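Long-range contacts in cellulose synthase 1 (Gluconacetobacter xylinus, PDB 4I86), which is represented here by its C-terminal regulatory domain, a cyclic di-GMP-binding PilZ domain folded as a small antiparallel beta barrel with a helix against it: residues Thr15-Glu19 against Thr30-Glu34; Asp35-Gly39 against Val97-Phe102; Ile69-Arg73 against Phe84-Ile88. One frame throughout, in Å; residues are numbered along the deposited sequence.

Contact 1 of 3, residues Thr15-Glu19 against Thr30-Glu34; sequences TIPVE and TGVTE
Thr33 carries much of the contact with Ile16 and Val18. Its CB lies 3.8 Å from Ile16 O, and there the side chain branches. The hydroxyl sits between the backbone N and the carbonyl carbon (chi1 63°), which turns OG1 to the backbone of Ile16. Ile16 N donates to Thr33 OG1 at 2.9 Å, along a rather bent path of 141°. Thr33 OG1 also bonds to Ala14 O, so two partners grip this buried hydroxyl. The methyl branch, Thr33 CG2, turns to Val18 and also lies against Ile16. Thr33 CG2 meets Val18 CG1 at 3.4 Å, tighter than usual for two carbons, and the two side chains cross at about a right angle. Thr33 N donates in return to Ile16 O at 2.9 Å, so Thr33 and Ile16 are joined by two bonds. Further along, Val18 and Gly31 form an antiparallel hydrogen-bonded pair: Val18 N to Gly31 O is 3.0 Å and Gly31 N to Val18 O is 3.1 Å. The opposite face of the ladder carries Pro17 with Val32 and Glu19 with Thr30, both non-hydrogen-bonded pairs. Thr15 CG2 extends this packing, 4.0 Å from Val32 CB. Glu19 turns to a salt bridge with Arg60. Val18 faces inward and also touches Val43 and Thr61. The arrangement is a beta hairpin, made by strands 17-22 and 28-36 in the antiparallel barrel of a PilZ domain.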
ATOM      1  N   THR A  15      12.014  -0.194   2.628  1.00 31.52           N
ATOM      2  CA  THR A  15      11.561   0.542   3.785  1.00 32.72           C
ATOM      3  C   THR A  15      11.322   1.994   3.391  1.00 35.71           C
ATOM      4  O   THR A  15      12.273   2.762   3.199  1.00 37.78           O
ATOM      5  CB  THR A  15      12.608   0.495   4.919  1.00 35.60           C
ATOM      6  OG1 THR A  15      12.800  -0.864   5.332  1.00 33.15           O
ATOM      7  CG2 THR A  15      12.137   1.326   6.118  1.00 33.38           C
ATOM      8  N   ILE A  16      10.051   2.368   3.264  1.00 36.88           N
ATOM      9  CA  ILE A  16       9.703   3.744   2.934  1.00 28.92           C
ATOM     10  C   ILE A  16       8.506   4.212   3.726  1.00 29.32           C
ATOM     11  O   ILE A  16       7.548   3.455   3.927  1.00 31.88           O
ATOM     12  CB  ILE A  16       9.500   3.959   1.403  1.00 30.66           C
ATOM     13  CG1 ILE A  16       8.246   3.262   0.889  1.00 30.42           C
ATOM     14  CG2 ILE A  16      10.721   3.475   0.628  1.00 36.38           C
ATOM     15  CD1 ILE A  16       7.934   3.609  -0.547  1.00 31.62           C
ATOM     16  N   PRO A  17       8.564   5.463   4.204  1.00 29.35           N
ATOM     17  CA  PRO A  17       7.464   6.031   4.980  1.00 29.62           C
ATOM     18  C   PRO A  17       6.182   6.046   4.144  1.00 24.90           C
ATOM     19  O   PRO A  17       6.208   6.358   2.945  1.00 23.47           O
ATOM     20  CB  PRO A  17       7.925   7.475   5.250  1.00 28.62           C
ATOM     21  CG  PRO A  17       9.407   7.442   5.051  1.00 36.44           C
ATOM     22  CD  PRO A  17       9.654   6.429   3.985  1.00 30.96           C
ATOM     23  N   VAL A  18       5.066   5.732   4.785  1.00 24.41           N
ATOM     24  CA  VAL A  18       3.777   5.812   4.122  1.00 25.10           C
ATOM     25  C   VAL A  18       2.745   6.325   5.104  1.00 28.25           C
ATOM     26  O   VAL A  18       2.915   6.193   6.321  1.00 27.84           O
ATOM     27  CB  VAL A  18       3.341   4.432   3.583  1.00 22.93           C
ATOM     28  CG1 VAL A  18       4.326   3.925   2.540  1.00 23.66           C
ATOM     29  CG2 VAL A  18       3.224   3.431   4.726  1.00 27.23           C
ATOM     30  N   GLU A  19       1.673   6.912   4.579  1.00 24.90           N
ATOM     31  CA  GLU A  19       0.529   7.278   5.400  1.00 26.99           C
ATOM     32  C   GLU A  19      -0.675   6.532   4.848  1.00 26.01           C
ATOM     33  O   GLU A  19      -0.801   6.365   3.631  1.00 22.44           O
ATOM     34  CB  GLU A  19       0.292   8.792   5.360  1.00 23.39           C
ATOM     35  CG  GLU A  19       1.555   9.612   5.591  1.00 25.00           C
ATOM     36  CD  GLU A  19       1.630  10.833   4.689  1.00 38.83           C
ATOM     37  OE1 GLU A  19       0.952  10.841   3.632  1.00 40.82           O
ATOM     38  OE2 GLU A  19       2.360  11.797   5.034  1.00 45.04           O
ATOM     39  N   THR A  30       0.364   6.272  10.246  1.00 31.93           N
ATOM     40  CA  THR A  30       1.640   6.384   9.562  1.00 33.04           C
ATOM     41  C   THR A  30       2.414   5.090   9.816  1.00 34.02           C
ATOM     42  O   THR A  30       2.085   4.357  10.746  1.00 36.87           O
ATOM     43  CB  THR A  30       2.412   7.619  10.091  1.00 33.79           C
ATOM     44  OG1 THR A  30       1.622   8.797   9.856  1.00 39.92           O
ATOM     45  CG2 THR A  30       3.744   7.778   9.389  1.00 35.41           C
ATOM     46  N   GLY A  31       3.423   4.805   8.992  1.00 31.68           N
ATOM     47  CA  GLY A  31       4.184   3.568   9.097  1.00 31.57           C
ATOM     48  C   GLY A  31       5.334   3.535   8.112  1.00 31.36           C
ATOM     49  O   GLY A  31       5.598   4.540   7.451  1.00 29.39           O
ATOM     50  N   VAL A  32       6.047   2.406   8.032  1.00 31.39           N
ATOM     51  CA  VAL A  32       7.018   2.204   6.966  1.00 28.91           C
ATOM     52  C   VAL A  32       6.737   0.888   6.265  1.00 32.96           C
ATOM     53  O   VAL A  32       6.215  -0.055   6.869  1.00 33.97           O
ATOM     54  CB  VAL A  32       8.499   2.217   7.456  1.00 38.00           C
ATOM     55  CG1 VAL A  32       8.908   3.604   7.933  1.00 37.43           C
ATOM     56  CG2 VAL A  32       8.719   1.170   8.542  1.00 36.90           C
ATOM     57  N   THR A  33       7.098   0.814   4.992  1.00 30.30           N
ATOM     58  CA  THR A  33       6.847  -0.397   4.228  1.00 33.71           C
ATOM     59  C   THR A  33       7.822  -1.496   4.635  1.00 35.60           C
ATOM     60  O   THR A  33       8.898  -1.217   5.171  1.00 31.47           O
ATOM     61  CB  THR A  33       6.974  -0.145   2.726  1.00 27.90           C
ATOM     62  OG1 THR A  33       8.324   0.249   2.422  1.00 27.70           O
ATOM     63  CG2 THR A  33       5.997   0.949   2.304  1.00 25.98           C
ATOM     64  N   GLU A  34       7.443  -2.741   4.361  1.00 34.33           N
ATOM     65  CA  GLU A  34       8.347  -3.874   4.537  1.00 34.75           C
ATOM     66  C   GLU A  34       8.660  -4.474   3.170  1.00 33.13           C
ATOM     67  O   GLU A  34       9.816  -4.738   2.830  1.00 32.14           O
ATOM     68  CB  GLU A  34       7.704  -4.915   5.454  1.00 36.11           C
ATOM     69  CG  GLU A  34       7.491  -4.416   6.877  1.00 38.69           C
ATOM     70  CD  GLU A  34       6.655  -5.370   7.704  1.00 43.20           C
ATOM     71  OE1 GLU A  34       6.487  -6.529   7.269  1.00 50.62           O
ATOM     72  OE2 GLU A  34       6.158  -4.959   8.776  1.00 49.32           O
TER
HETATM   73  O   HOH W   1      11.062  -2.036   6.522  1.00 36.21           O

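Contact 2 of 3, residues Asp35-Gly39 against Val97-Phe102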
ATOM      1  N   ASP A  35       7.618  -4.670   2.373  1.00 30.36           N
ATOM      2  CA  ASP A  35       7.811  -5.097   1.000  1.00 29.59           C
ATOM      3  C   ASP A  35       6.693  -4.535   0.143  1.00 31.37           C
ATOM      4  O   ASP A  35       5.618  -4.197   0.647  1.00 31.36           O
ATOM      5  CB  ASP A  35       7.805  -6.613   0.905  1.00 31.70           C
ATOM      6  CG  ASP A  35       6.430  -7.194   1.150  1.00 36.27           C
ATOM      7  OD1 ASP A  35       6.171  -7.600   2.296  1.00 35.95           O
ATOM      8  OD2 ASP A  35       5.602  -7.226   0.208  1.00 40.63           O
ATOM      9  N   LEU A  36       6.958  -4.427  -1.151  1.00 28.79           N
ATOM     10  CA  LEU A  36       5.964  -3.967  -2.106  1.00 27.06           C
ATOM     11  C   LEU A  36       5.978  -4.970  -3.236  1.00 26.12           C
ATOM     12  O   LEU A  36       7.011  -5.546  -3.534  1.00 26.82           O
ATOM     13  CB  LEU A  36       6.326  -2.574  -2.634  1.00 27.46           C
ATOM     14  CG  LEU A  36       6.205  -1.471  -1.576  1.00 28.45           C
ATOM     15  CD1 LEU A  36       6.884  -0.205  -2.014  1.00 34.28           C
ATOM     16  CD2 LEU A  36       4.757  -1.186  -1.297  1.00 25.07           C
ATOM     17  N   SER A  37       4.824  -5.198  -3.849  1.00 24.38           N
ATOM     18  CA  SER A  37       4.750  -6.053  -5.022  1.00 26.81           C
ATOM     19  C   SER A  37       3.719  -5.475  -5.975  1.00 25.72           C
ATOM     20  O   SER A  37       3.020  -4.505  -5.640  1.00 22.55           O
ATOM     21  CB  SER A  37       4.342  -7.475  -4.622  1.00 27.90           C
ATOM     22  OG  SER A  37       3.122  -7.431  -3.908  1.00 26.69           O
ATOM     23  N   MET A  38       3.614  -6.074  -7.156  1.00 24.46           N
ATOM     24  CA  MET A  38       2.535  -5.729  -8.071  1.00 26.59           C
ATOM     25  C   MET A  38       1.161  -6.056  -7.459  1.00 25.77           C
ATOM     26  O   MET A  38       0.141  -5.528  -7.894  1.00 24.14           O
ATOM     27  CB  MET A  38       2.717  -6.449  -9.412  1.00 30.59           C
ATOM     28  CG  MET A  38       3.826  -5.866 -10.290  1.00 25.90           C
ATOM     29  SD  MET A  38       3.718  -4.085 -10.576  1.00 23.97           S
ATOM     30  CE  MET A  38       2.057  -3.907 -11.264  1.00 23.34           C
ATOM     31  N   GLY A  39       1.134  -6.919  -6.446  1.00 23.41           N
ATOM     32  CA  GLY A  39      -0.125  -7.308  -5.825  1.00 27.38           C
ATOM     33  C   GLY A  39      -0.561  -6.377  -4.691  1.00 22.81           C
ATOM     34  O   GLY A  39      -1.749  -6.096  -4.513  1.00 20.22           O
ATOM     35  N   VAL A  97       1.216   2.051  -9.345  1.00 17.87           N
ATOM     36  CA  VAL A  97       1.733   0.828  -8.734  1.00 18.55           C
ATOM     37  C   VAL A  97       3.048   0.421  -9.394  1.00 16.34           C
ATOM     38  O   VAL A  97       4.002   0.101  -8.706  1.00 16.35           O
ATOM     39  CB  VAL A  97       0.727  -0.336  -8.826  1.00 18.50           C
ATOM     40  CG1 VAL A  97       1.376  -1.659  -8.347  1.00 17.96           C
ATOM     41  CG2 VAL A  97      -0.514  -0.013  -8.011  1.00 18.61           C
ATOM     42  N   ILE A  98       3.087   0.432 -10.726  1.00 16.91           N
ATOM     43  CA  ILE A  98       4.310   0.121 -11.465  1.00 20.64           C
ATOM     44  C   ILE A  98       5.442   1.084 -11.077  1.00 18.62           C
ATOM     45  O   ILE A  98       6.576   0.660 -10.819  1.00 19.47           O
ATOM     46  CB  ILE A  98       4.069   0.130 -13.006  1.00 16.60           C
ATOM     47  CG1 ILE A  98       3.150  -1.021 -13.419  1.00 17.98           C
ATOM     48  CG2 ILE A  98       5.379   0.103 -13.774  1.00 17.79           C
ATOM     49  CD1 ILE A  98       2.735  -1.008 -14.904  1.00 16.90           C
ATOM     50  N   ARG A  99       5.145   2.380 -11.033  1.00 17.72           N
ATOM     51  CA  ARG A  99       6.180   3.367 -10.713  1.00 22.01           C
ATOM     52  C   ARG A  99       6.788   3.111  -9.336  1.00 20.50           C
ATOM     53  O   ARG A  99       7.990   3.239  -9.154  1.00 22.35           O
ATOM     54  CB  ARG A  99       5.627   4.800 -10.773  1.00 23.11           C
ATOM     55  CG  ARG A  99       5.465   5.352 -12.189  1.00 27.10           C
ATOM     56  CD  ARG A  99       5.221   6.880 -12.167  1.00 32.46           C
ATOM     57  NE  ARG A  99       3.835   7.196 -11.880  1.00 38.30           N
ATOM     58  CZ  ARG A  99       3.431   8.112 -11.010  1.00 33.89           C
ATOM     59  NH1 ARG A  99       4.308   8.836 -10.330  1.00 37.79           N
ATOM     60  NH2 ARG A  99       2.137   8.305 -10.831  1.00 33.97           N
ATOM     61  N   LEU A 100       5.934   2.794  -8.368  1.00 19.26           N
ATOM     62  CA  LEU A 100       6.357   2.454  -7.015  1.00 20.57           C
ATOM     63  C   LEU A 100       7.235   1.210  -6.962  1.00 22.05           C
ATOM     64  O   LEU A 100       8.362   1.259  -6.463  1.00 23.35           O
ATOM     65  CB  LEU A 100       5.135   2.238  -6.118  1.00 18.01           C
ATOM     66  CG  LEU A 100       5.360   1.824  -4.653  1.00 23.91           C
ATOM     67  CD1 LEU A 100       6.253   2.828  -3.913  1.00 23.26           C
ATOM     68  CD2 LEU A 100       4.013   1.655  -3.918  1.00 21.19           C
ATOM     69  N   VAL A 101       6.713   0.096  -7.462  1.00 22.43           N
ATOM     70  CA  VAL A 101       7.427  -1.179  -7.411  1.00 22.29           C
ATOM     71  C   VAL A 101       8.712  -1.180  -8.234  1.00 21.51           C
ATOM     72  O   VAL A 101       9.764  -1.563  -7.730  1.00 23.98           O
ATOM     73  CB  VAL A 101       6.531  -2.352  -7.869  1.00 24.51           C
ATOM     74  CG1 VAL A 101       7.330  -3.669  -7.922  1.00 25.06           C
ATOM     75  CG2 VAL A 101       5.337  -2.487  -6.952  1.00 20.91           C
ATOM     76  N   PHE A 102       8.639  -0.760  -9.495  1.00 20.08           N
ATOM     77  CA  PHE A 102       9.847  -0.699 -10.332  1.00 21.11           C
ATOM     78  C   PHE A 102      10.750   0.489  -9.981  1.00 25.74           C
ATOM     79  O   PHE A 102      11.968   0.426 -10.203  1.00 30.93           O
ATOM     80  CB  PHE A 102       9.521  -0.686 -11.832  1.00 19.73           C
ATOM     81  CG  PHE A 102       9.033  -2.024 -12.378  1.00 22.87           C
ATOM     82  CD1 PHE A 102       9.873  -2.834 -13.137  1.00 25.26           C
ATOM     83  CD2 PHE A 102       7.732  -2.449 -12.157  1.00 21.90           C
ATOM     84  CE1 PHE A 102       9.430  -4.057 -13.640  1.00 28.98           C
ATOM     85  CE2 PHE A 102       7.281  -3.690 -12.647  1.00 26.36           C
ATOM     86  CZ  PHE A 102       8.137  -4.486 -13.396  1.00 26.65           C
TER
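Leu36 and Leu100 meet through their methyl ends, with CD1 of Leu36 3.6 Å from CD1 of Leu100. The two side chains cross at about a right angle. The side chains of Met38, Val97 and Ile98 continue the apolar packing. The Met38 chain is bent at both chi2 (-52°) and chi3 (-56°), and this folds the methyl back along the helix. Met38 CE then lies 3.7 Å from Val97 CG1 and 3.8 Å from Ile98 CG1. The sulfur makes a Met-aromatic contact. Met38 SD is 4.1 Å from Phe102 CE2 and sits at the ring edge, near the ring plane, 81° off the normal. Val101 differs in kind, setting a methyl against a polar backbone atom: its CG2 is 3.3 Å from Ser37 O.

Polar interactions stay on the turn side or lead outside the contact. Ser37 OG accepts from Gly39 N at 3.3 Å, which makes an ST turn, and it also bonds to Gly40 N. Ser37 O receives the indole N-H of Trp86. The buried Ser37 thus has partners for both its hydroxyl and its carbonyl. Asp35, Ser37 and Gly40 fit the DxSxxG signature of PilZ domains. Here the turn bearing that signature packs against helix 91-105, the C-terminal helix that lies against the barrel.

Contact 3 of 3, residues Ile69-Arg73 against Phe84-Ile88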
ATOM      1  N   ILE A  69      -0.078   8.265  -4.761  1.00 20.63           N
ATOM      2  CA  ILE A  69      -1.276   7.996  -3.974  1.00 20.98           C
ATOM      3  C   ILE A  69      -2.004   6.806  -4.581  1.00 19.90           C
ATOM      4  O   ILE A  69      -2.406   6.854  -5.741  1.00 18.31           O
ATOM      5  CB  ILE A  69      -2.201   9.244  -3.922  1.00 20.43           C
ATOM      6  CG1 ILE A  69      -1.461  10.385  -3.232  1.00 20.27           C
ATOM      7  CG2 ILE A  69      -3.519   8.879  -3.215  1.00 18.48           C
ATOM      8  CD1 ILE A  69      -2.003  11.759  -3.493  1.00 25.72           C
ATOM      9  N   LEU A  70      -2.147   5.730  -3.814  1.00 16.00           N
ATOM     10  CA  LEU A  70      -2.673   4.497  -4.375  1.00 19.73           C
ATOM     11  C   LEU A  70      -3.853   3.969  -3.574  1.00 19.42           C
ATOM     12  O   LEU A  70      -3.718   3.712  -2.377  1.00 20.10           O
ATOM     13  CB  LEU A  70      -1.573   3.427  -4.442  1.00 20.53           C
ATOM     14  CG  LEU A  70      -0.184   3.826  -4.993  1.00 17.34           C
ATOM     15  CD1 LEU A  70       0.732   4.301  -3.879  1.00 19.90           C
ATOM     16  CD2 LEU A  70       0.436   2.648  -5.709  1.00 17.40           C
ATOM     17  N   PRO A  71      -5.012   3.787  -4.231  1.00 15.82           N
ATOM     18  CA  PRO A  71      -6.140   3.135  -3.544  1.00 21.10           C
ATOM     19  C   PRO A  71      -5.768   1.697  -3.232  1.00 23.71           C
ATOM     20  O   PRO A  71      -4.967   1.086  -3.952  1.00 20.11           O
ATOM     21  CB  PRO A  71      -7.270   3.145  -4.590  1.00 21.80           C
ATOM     22  CG  PRO A  71      -6.857   4.157  -5.604  1.00 24.75           C
ATOM     23  CD  PRO A  71      -5.338   4.123  -5.624  1.00 22.95           C
ATOM     24  N   ALA A  72      -6.341   1.157  -2.168  1.00 24.82           N
ATOM     25  CA  ALA A  72      -6.018  -0.199  -1.778  1.00 25.23           C
ATOM     26  C   ALA A  72      -7.088  -0.729  -0.855  1.00 26.02           C
ATOM     27  O   ALA A  72      -8.071  -0.044  -0.553  1.00 26.52           O
ATOM     28  CB  ALA A  72      -4.636  -0.270  -1.119  1.00 21.61           C
ATOM     29  N   ARG A  73      -6.895  -1.966  -0.432  1.00 26.63           N
ATOM     30  CA  ARG A  73      -7.759  -2.584   0.551  1.00 29.80           C
ATOM     31  C   ARG A  73      -6.867  -3.173   1.634  1.00 28.39           C
ATOM     32  O   ARG A  73      -5.964  -3.943   1.319  1.00 25.75           O
ATOM     33  CB  ARG A  73      -8.626  -3.666  -0.122  1.00 30.96           C
ATOM     34  CG  ARG A  73      -9.971  -3.133  -0.634  1.00 32.00           C
ATOM     35  CD  ARG A  73     -10.829  -4.173  -1.337  1.00 39.06           C
ATOM     36  NE  ARG A  73     -10.476  -4.310  -2.750  1.00 49.60           N
ATOM     37  CZ  ARG A  73     -11.248  -4.882  -3.676  1.00 54.68           C
ATOM     38  NH1 ARG A  73     -12.444  -5.376  -3.353  1.00 45.27           N
ATOM     39  NH2 ARG A  73     -10.819  -4.950  -4.936  1.00 47.24           N
ATOM     40  N   PHE A  84      -1.827  -5.208   2.575  1.00 26.22           N
ATOM     41  CA  PHE A  84      -2.740  -4.565   1.630  1.00 25.60           C
ATOM     42  C   PHE A  84      -2.680  -5.214   0.252  1.00 25.49           C
ATOM     43  O   PHE A  84      -1.678  -5.815  -0.118  1.00 23.67           O
ATOM     44  CB  PHE A  84      -2.386  -3.077   1.483  1.00 27.35           C
ATOM     45  CG  PHE A  84      -2.386  -2.311   2.782  1.00 26.75           C
ATOM     46  CD1 PHE A  84      -3.457  -1.507   3.126  1.00 26.01           C
ATOM     47  CD2 PHE A  84      -1.305  -2.389   3.653  1.00 27.55           C
ATOM     48  CE1 PHE A  84      -3.464  -0.801   4.319  1.00 25.66           C
ATOM     49  CE2 PHE A  84      -1.307  -1.681   4.850  1.00 27.24           C
ATOM     50  CZ  PHE A  84      -2.387  -0.891   5.178  1.00 26.91           C
ATOM     51  N   ILE A  85      -3.772  -5.082  -0.495  1.00 22.98           N
ATOM     52  CA  ILE A  85      -3.770  -5.352  -1.922  1.00 24.18           C
ATOM     53  C   ILE A  85      -4.152  -4.072  -2.663  1.00 21.08           C
ATOM     54  O   ILE A  85      -5.059  -3.365  -2.244  1.00 22.16           O
ATOM     55  CB  ILE A  85      -4.767  -6.475  -2.298  1.00 27.12           C
ATOM     56  CG1 ILE A  85      -6.166  -6.139  -1.774  1.00 24.63           C
ATOM     57  CG2 ILE A  85      -4.292  -7.815  -1.750  1.00 25.05           C
ATOM     58  CD1 ILE A  85      -7.241  -7.111  -2.229  1.00 24.52           C
ATOM     59  N   TRP A  86      -3.448  -3.762  -3.745  1.00 19.61           N
ATOM     60  CA  TRP A  86      -3.780  -2.586  -4.549  1.00 20.69           C
ATOM     61  C   TRP A  86      -5.155  -2.729  -5.168  1.00 22.65           C
ATOM     62  O   TRP A  86      -5.579  -3.834  -5.493  1.00 26.25           O
ATOM     63  CB  TRP A  86      -2.753  -2.401  -5.665  1.00 20.56           C
ATOM     64  CG  TRP A  86      -1.333  -2.347  -5.169  1.00 20.34           C
ATOM     65  CD1 TRP A  86      -0.303  -3.160  -5.536  1.00 19.65           C
ATOM     66  CD2 TRP A  86      -0.809  -1.443  -4.194  1.00 19.09           C
ATOM     67  NE1 TRP A  86       0.843  -2.807  -4.862  1.00 21.23           N
ATOM     68  CE2 TRP A  86       0.554  -1.752  -4.031  1.00 20.18           C
ATOM     69  CE3 TRP A  86      -1.360  -0.387  -3.453  1.00 19.49           C
ATOM     70  CZ2 TRP A  86       1.375  -1.043  -3.162  1.00 19.57           C
ATOM     71  CZ3 TRP A  86      -0.549   0.309  -2.591  1.00 18.54           C
ATOM     72  CH2 TRP A  86       0.808  -0.022  -2.446  1.00 20.20           C
ATOM     73  N   THR A  87      -5.832  -1.593  -5.329  1.00 23.67           N
ATOM     74  CA  THR A  87      -7.077  -1.467  -6.075  1.00 24.91           C
ATOM     75  C   THR A  87      -6.753  -0.701  -7.359  1.00 30.81           C
ATOM     76  O   THR A  87      -6.300   0.439  -7.304  1.00 27.25           O
ATOM     77  CB  THR A  87      -8.094  -0.608  -5.288  1.00 28.77           C
ATOM     78  OG1 THR A  87      -8.468  -1.279  -4.076  1.00 32.74           O
ATOM     79  CG2 THR A  87      -9.329  -0.359  -6.115  1.00 32.75           C
ATOM     80  N   ILE A  88      -6.985  -1.312  -8.511  1.00 31.67           N
ATOM     81  CA  ILE A  88      -6.603  -0.701  -9.778  1.00 29.22           C
ATOM     82  C   ILE A  88      -7.819  -0.575 -10.698  1.00 34.46           C
ATOM     83  O   ILE A  88      -8.278  -1.570 -11.271  1.00 37.13           O
ATOM     84  CB  ILE A  88      -5.519  -1.554 -10.491  1.00 29.13           C
ATOM     85  CG1 ILE A  88      -4.298  -1.769  -9.585  1.00 26.92           C
ATOM     86  CG2 ILE A  88      -5.096  -0.896 -11.808  1.00 28.21           C
ATOM     87  CD1 ILE A  88      -3.138  -2.496 -10.262  1.00 29.35           C
TER
HETATM   88  O   HOH W   2      -3.650   1.018  -6.317  1.00 20.51           O
HETATM   89  O   HOH W   3     -10.358   0.330  -2.779  1.00 32.35           O
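Leu70 lies over Trp86 in a beta hairpin of the PilZ barrel, formed by strands 66-77 and 82-86. Leu70 CD2 is 4.2 Å from the centroid of the six-membered ring of Trp86 and only 15° off its normal, a CH-pi contact. It sits toward the rim of the ring. Leu70 CB also touches the ring, 3.8 Å from Trp86 CZ3. Pro71 O lies at the edge of the same ring, in its plane. That carbonyl accepts from Thr87 N at 3.1 Å. The N-H points almost straight at the oxygen (171°), although the donor stands well above the carbonyl plane. A water also donates to Pro71 O, and to Thr87 O as well, so it ties the two segments together. Thr87 turns OG1 away from its own carbonyl carbon (chi1 -65°), and the hydroxyl rests 3.5 Å from Ala72 CA. A second water joins this OG1 to Ala72 O.

Behind these side chains runs the backbone ladder. Arg73 N to Ile85 O is 2.9 Å and Ile85 N to Arg73 O is 3.1 Å, an antiparallel hydrogen-bonded pair. Arg73 and Ile85 share one face, where Arg73 CB packs on Ile85 CG1. Outside this shell, Val97 of helix 91-105 touches both Leu70 and Trp86. Val57 and Ile59 of strand 55-63 touch Phe84. Ala72 and Trp86 form a non-hydrogen-bonded pair whose side chains diverge, and the methyl carbon CB of Ala72 comes to rest 3.3 Å from Ile85 O.

Contact 1 closes before contacts 2 and 3 open, and contact 3 is nested inside the loop closed by contact 2. Contacts 1 and 3 are hairpins of one curled antiparallel sheet, with centres about 14 Å apart and no touch between them. Contact 2 lies against both. It shares strand 28-36 with contact 1, where Ile16 CD1 is 3.8 Å from Leu100 CD1. Its centre is about 11 Å from that of contact 3, and Gly39 O lies 3.0 Å from Trp86 N, a probable hydrogen bond. From the helix, Val97 CG1 lies 3.6 Å from Trp86 CD1. Helix 91-105 therefore packs beside both hairpins, in one compact PilZ domain.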